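Local coordinates for protein Hsp70/Hsp90 co-chaperone CNS1 (Saccharomyces cerevisiae, PDB 6HFM) that acts as a co-chaperone that binds Hsp90 and Hsp70, stimulates the ATPase activity of the Hsp70 SSA1, and serves a subset of Hsp90 functions, at residues Lys5-Arg16 with Arg36-Leu47. Numbering follows the deposited sequence.
Sequences KKIMLESAMTLR and RLEDPMDFESQL
Arg16 reaches from the end of helix 4-15 to the backbone of the type I turn Asp42-Ser45, at Phe43. Its chain runs extended from CG to NE, with CG anti to the carbonyl carbon (chi1 -70°). The guanidinium meets Phe43 O end-on. Arg16 NH1 donates to Phe43 O at 2.8 Å and Arg16 NH2 to the same oxygen at 2.9 Å, and the oxygen lies near the guanidinium plane. Both bonds are bent, at 145° and 143°. NH1 also donates to Ala12 O, one turn back, which lies in the guanidinium plane too. NE forms a salt bridge with Glu69, whose carboxylate also accepts from Leu47 N. Together these bonds fix the rotation of the guanidinium.

Toward the N-terminal end of the helix from Arg16, the packing is mostly apolar. Leu37 CD1 lies 3.9 Å from Ala12 CB and also touches Met8 CG, and Leu37 CD2 lies obliquely beside Arg16 NH2. Leu9 CD1 meets Leu47 CD1 at 3.7 Å, the two side chains crossing at about a right angle. Leu47 CD2 lies against Met13 CG and Arg16 CD. On the exposed side, Leu15 CD2 sits 3.5 Å from Phe43 CE1, approaching the ring obliquely.

At the start of 5-16, Met8 bends at chi2 and chi3. Met8 CG comes 3.4 Å from Pro40 O, and its CE reaches the Met41 carbonyl. One water donates to Lys5 O and Pro40 O and bridges the two backbones. Lys5 lies alongside the Pro40 ring, while the bent Met41 chain brings CE over Lys5 CA.

In 36-47, two type I turns link strand 36-37 to Leu47, where strand 47-55 begins. Asp42 OD1 accepts from Glu44 N in an Asx turn. The arrangement is an N-terminal helix packed on the turns between two antiparallel strands, at the periphery of the C-terminal wheel domain of Cns1.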
# COMPACT_ATOMS: atom_id res chain seq x y z
N LYS A 5 -9.81 1.51 -23.50
CA LYS A 5 -9.39 2.00 -22.18
C LYS A 5 -8.67 0.93 -21.37
O LYS A 5 -7.65 1.19 -20.73
CB LYS A 5 -10.59 2.51 -21.38
CG LYS A 5 -10.20 3.20 -20.07
CD LYS A 5 -11.39 3.47 -19.16
CE LYS A 5 -12.09 4.77 -19.49
NZ LYS A 5 -13.00 5.17 -18.38
N LYS A 6 -9.21 -0.28 -21.42
CA LYS A 6 -8.69 -1.40 -20.65
C LYS A 6 -7.30 -1.83 -21.16
O LYS A 6 -6.39 -2.04 -20.36
CB LYS A 6 -9.69 -2.56 -20.69
CG LYS A 6 -11.00 -2.21 -19.98
CD LYS A 6 -12.07 -3.28 -20.15
CE LYS A 6 -13.35 -2.89 -19.41
NZ LYS A 6 -14.40 -3.93 -19.55
N ILE A 7 -7.14 -1.92 -22.48
CA ILE A 7 -5.85 -2.29 -23.07
C ILE A 7 -4.79 -1.20 -22.82
O ILE A 7 -3.63 -1.52 -22.58
CB ILE A 7 -5.98 -2.64 -24.57
CG1 ILE A 7 -6.87 -3.89 -24.76
CG2 ILE A 7 -4.62 -2.87 -25.22
CD1 ILE A 7 -6.27 -5.20 -24.29
N MET A 8 -5.19 0.07 -22.86
CA MET A 8 -4.27 1.17 -22.55
C MET A 8 -3.76 1.07 -21.11
O MET A 8 -2.57 1.25 -20.86
CB MET A 8 -4.93 2.54 -22.74
CG MET A 8 -4.03 3.72 -22.41
SD MET A 8 -2.55 3.83 -23.44
CE MET A 8 -3.30 4.48 -24.92
N LEU A 9 -4.67 0.82 -20.17
CA LEU A 9 -4.29 0.70 -18.77
C LEU A 9 -3.30 -0.45 -18.56
O LEU A 9 -2.29 -0.27 -17.87
CB LEU A 9 -5.52 0.49 -17.88
CG LEU A 9 -5.28 0.38 -16.37
CD1 LEU A 9 -4.58 1.61 -15.82
CD2 LEU A 9 -6.61 0.16 -15.66
N GLU A 10 -3.58 -1.61 -19.16
CA GLU A 10 -2.69 -2.77 -19.08
C GLU A 10 -1.30 -2.45 -19.63
O GLU A 10 -0.29 -2.75 -19.00
CB GLU A 10 -3.28 -3.97 -19.85
CG GLU A 10 -4.47 -4.62 -19.17
CD GLU A 10 -5.14 -5.71 -20.02
OE1 GLU A 10 -6.19 -6.23 -19.60
OE2 GLU A 10 -4.61 -6.05 -21.10
N SER A 11 -1.25 -1.84 -20.81
CA SER A 11 0.02 -1.46 -21.45
C SER A 11 0.78 -0.41 -20.63
O SER A 11 2.02 -0.46 -20.55
CB SER A 11 -0.22 -0.94 -22.87
OG SER A 11 -0.80 -1.95 -23.69
N ALA A 12 0.04 0.51 -20.01
CA ALA A 12 0.63 1.54 -19.16
C ALA A 12 1.19 0.98 -17.85
O ALA A 12 2.21 1.45 -17.35
CB ALA A 12 -0.40 2.62 -18.87
N MET A 13 0.51 -0.02 -17.29
CA MET A 13 0.96 -0.66 -16.05
C MET A 13 2.18 -1.57 -16.26
O MET A 13 3.05 -1.60 -15.39
CB MET A 13 -0.20 -1.39 -15.36
CG MET A 13 -1.22 -0.44 -14.74
SD MET A 13 -2.64 -1.26 -13.98
CE MET A 13 -1.87 -2.04 -12.56
N THR A 14 2.26 -2.26 -17.40
CA THR A 14 3.43 -3.08 -17.71
C THR A 14 4.67 -2.20 -17.95
O THR A 14 5.77 -2.56 -17.55
CB THR A 14 3.18 -4.00 -18.93
OG1 THR A 14 1.97 -4.74 -18.73
CG2 THR A 14 4.33 -4.98 -19.13
N LEU A 15 4.47 -1.04 -18.57
CA LEU A 15 5.57 -0.07 -18.74
C LEU A 15 6.14 0.35 -17.39
O LEU A 15 7.35 0.49 -17.23
CB LEU A 15 5.10 1.17 -19.50
CG LEU A 15 6.14 2.27 -19.72
CD1 LEU A 15 7.22 1.82 -20.69
CD2 LEU A 15 5.47 3.54 -20.21
N ARG A 16 5.25 0.54 -16.42
CA ARG A 16 5.61 0.90 -15.05
C ARG A 16 6.15 -0.27 -14.20
O ARG A 16 6.43 -0.09 -13.01
CB ARG A 16 4.39 1.51 -14.35
CG ARG A 16 3.98 2.90 -14.85
CD ARG A 16 2.60 3.25 -14.33
NE ARG A 16 2.23 4.65 -14.50
CZ ARG A 16 1.82 5.22 -15.63
NH1 ARG A 16 1.79 4.54 -16.78
NH2 ARG A 16 1.47 6.51 -15.62
N ARG A 36 -7.19 3.55 -12.39
CA ARG A 36 -7.29 4.25 -13.67
C ARG A 36 -6.15 5.23 -13.90
O ARG A 36 -5.51 5.69 -12.95
CB ARG A 36 -8.62 5.02 -13.75
CG ARG A 36 -8.72 6.24 -12.85
CD ARG A 36 -10.11 6.85 -12.90
NE ARG A 36 -10.07 8.30 -12.65
CZ ARG A 36 -9.89 8.86 -11.45
NH1 ARG A 36 -9.72 8.12 -10.36
NH2 ARG A 36 -9.87 10.18 -11.34
N LEU A 37 -5.91 5.53 -15.18
CA LEU A 37 -5.11 6.69 -15.58
C LEU A 37 -6.00 7.92 -15.51
O LEU A 37 -7.15 7.88 -15.95
CB LEU A 37 -4.60 6.51 -17.02
CG LEU A 37 -3.58 5.38 -17.22
CD1 LEU A 37 -3.45 5.01 -18.69
CD2 LEU A 37 -2.22 5.78 -16.65
N GLU A 38 -5.45 9.02 -14.98
CA GLU A 38 -6.20 10.27 -14.85
C GLU A 38 -6.77 10.72 -16.20
O GLU A 38 -7.93 11.14 -16.27
CB GLU A 38 -5.32 11.37 -14.24
CG GLU A 38 -6.11 12.58 -13.76
CD GLU A 38 -5.32 13.48 -12.82
OE1 GLU A 38 -5.98 14.23 -12.07
OE2 GLU A 38 -4.07 13.45 -12.84
N ASP A 39 -5.96 10.59 -17.25
CA ASP A 39 -6.42 10.77 -18.63
C ASP A 39 -6.39 9.39 -19.28
O ASP A 39 -5.30 8.88 -19.56
CB ASP A 39 -5.50 11.75 -19.38
CG ASP A 39 -5.63 13.18 -18.88
OD1 ASP A 39 -4.87 14.04 -19.36
OD2 ASP A 39 -6.50 13.45 -18.01
N PRO A 40 -7.56 8.77 -19.51
CA PRO A 40 -7.58 7.34 -19.89
C PRO A 40 -6.82 6.95 -21.16
O PRO A 40 -6.41 5.80 -21.28
CB PRO A 40 -9.07 7.03 -20.06
CG PRO A 40 -9.78 8.07 -19.29
CD PRO A 40 -8.93 9.30 -19.38
N MET A 41 -6.65 7.88 -22.10
CA MET A 41 -5.91 7.61 -23.34
C MET A 41 -4.47 8.17 -23.36
O MET A 41 -3.86 8.25 -24.42
CB MET A 41 -6.72 8.12 -24.54
CG MET A 41 -8.00 7.35 -24.76
SD MET A 41 -7.69 5.62 -25.17
CE MET A 41 -8.70 4.82 -23.93
N ASP A 42 -3.93 8.50 -22.18
CA ASP A 42 -2.57 9.02 -22.06
C ASP A 42 -1.80 8.21 -21.02
O ASP A 42 -2.01 8.39 -19.82
CB ASP A 42 -2.60 10.50 -21.68
CG ASP A 42 -1.22 11.12 -21.53
OD1 ASP A 42 -0.20 10.46 -21.82
OD2 ASP A 42 -1.16 12.30 -21.11
N PHE A 43 -0.89 7.34 -21.47
CA PHE A 43 -0.12 6.49 -20.56
C PHE A 43 0.75 7.26 -19.54
O PHE A 43 1.08 6.70 -18.48
CB PHE A 43 0.76 5.49 -21.34
CG PHE A 43 2.07 6.07 -21.82
CD1 PHE A 43 3.20 6.06 -21.00
CD2 PHE A 43 2.19 6.62 -23.09
CE1 PHE A 43 4.40 6.60 -21.42
CE2 PHE A 43 3.39 7.16 -23.52
CZ PHE A 43 4.50 7.15 -22.69
N GLU A 44 1.14 8.49 -19.88
CA GLU A 44 1.97 9.37 -19.03
C GLU A 44 1.23 10.04 -17.89
O GLU A 44 1.87 10.56 -16.98
CB GLU A 44 2.55 10.54 -19.83
CG GLU A 44 3.70 10.26 -20.76
CD GLU A 44 4.44 11.54 -21.10
OE1 GLU A 44 3.79 12.61 -21.26
OE2 GLU A 44 5.67 11.49 -21.18
N SER A 45 -0.10 10.11 -17.99
CA SER A 45 -0.89 10.74 -16.94
C SER A 45 -0.79 9.93 -15.66
O SER A 45 -0.30 8.79 -15.67
CB SER A 45 -2.35 10.93 -17.38
OG SER A 45 -3.05 9.71 -17.53
N GLN A 46 -1.21 10.52 -14.55
CA GLN A 46 -1.03 9.89 -13.25
C GLN A 46 -1.93 8.66 -13.10
O GLN A 46 -3.14 8.74 -13.28
CB GLN A 46 -1.31 10.88 -12.12
CG GLN A 46 -0.33 12.03 -12.08
CD GLN A 46 -0.71 13.11 -11.09
OE1 GLN A 46 -1.14 12.83 -9.96
NE2 GLN A 46 -0.56 14.37 -11.50
N LEU A 47 -1.30 7.53 -12.81
CA LEU A 47 -2.01 6.32 -12.39
C LEU A 47 -2.54 6.52 -10.97
O LEU A 47 -1.80 6.96 -10.08
CB LEU A 47 -1.08 5.11 -12.45
CG LEU A 47 -1.69 3.74 -12.16
CD1 LEU A 47 -2.79 3.38 -13.14
CD2 LEU A 47 -0.60 2.67 -12.17
O HOH W 1 -6.93 3.65 -19.54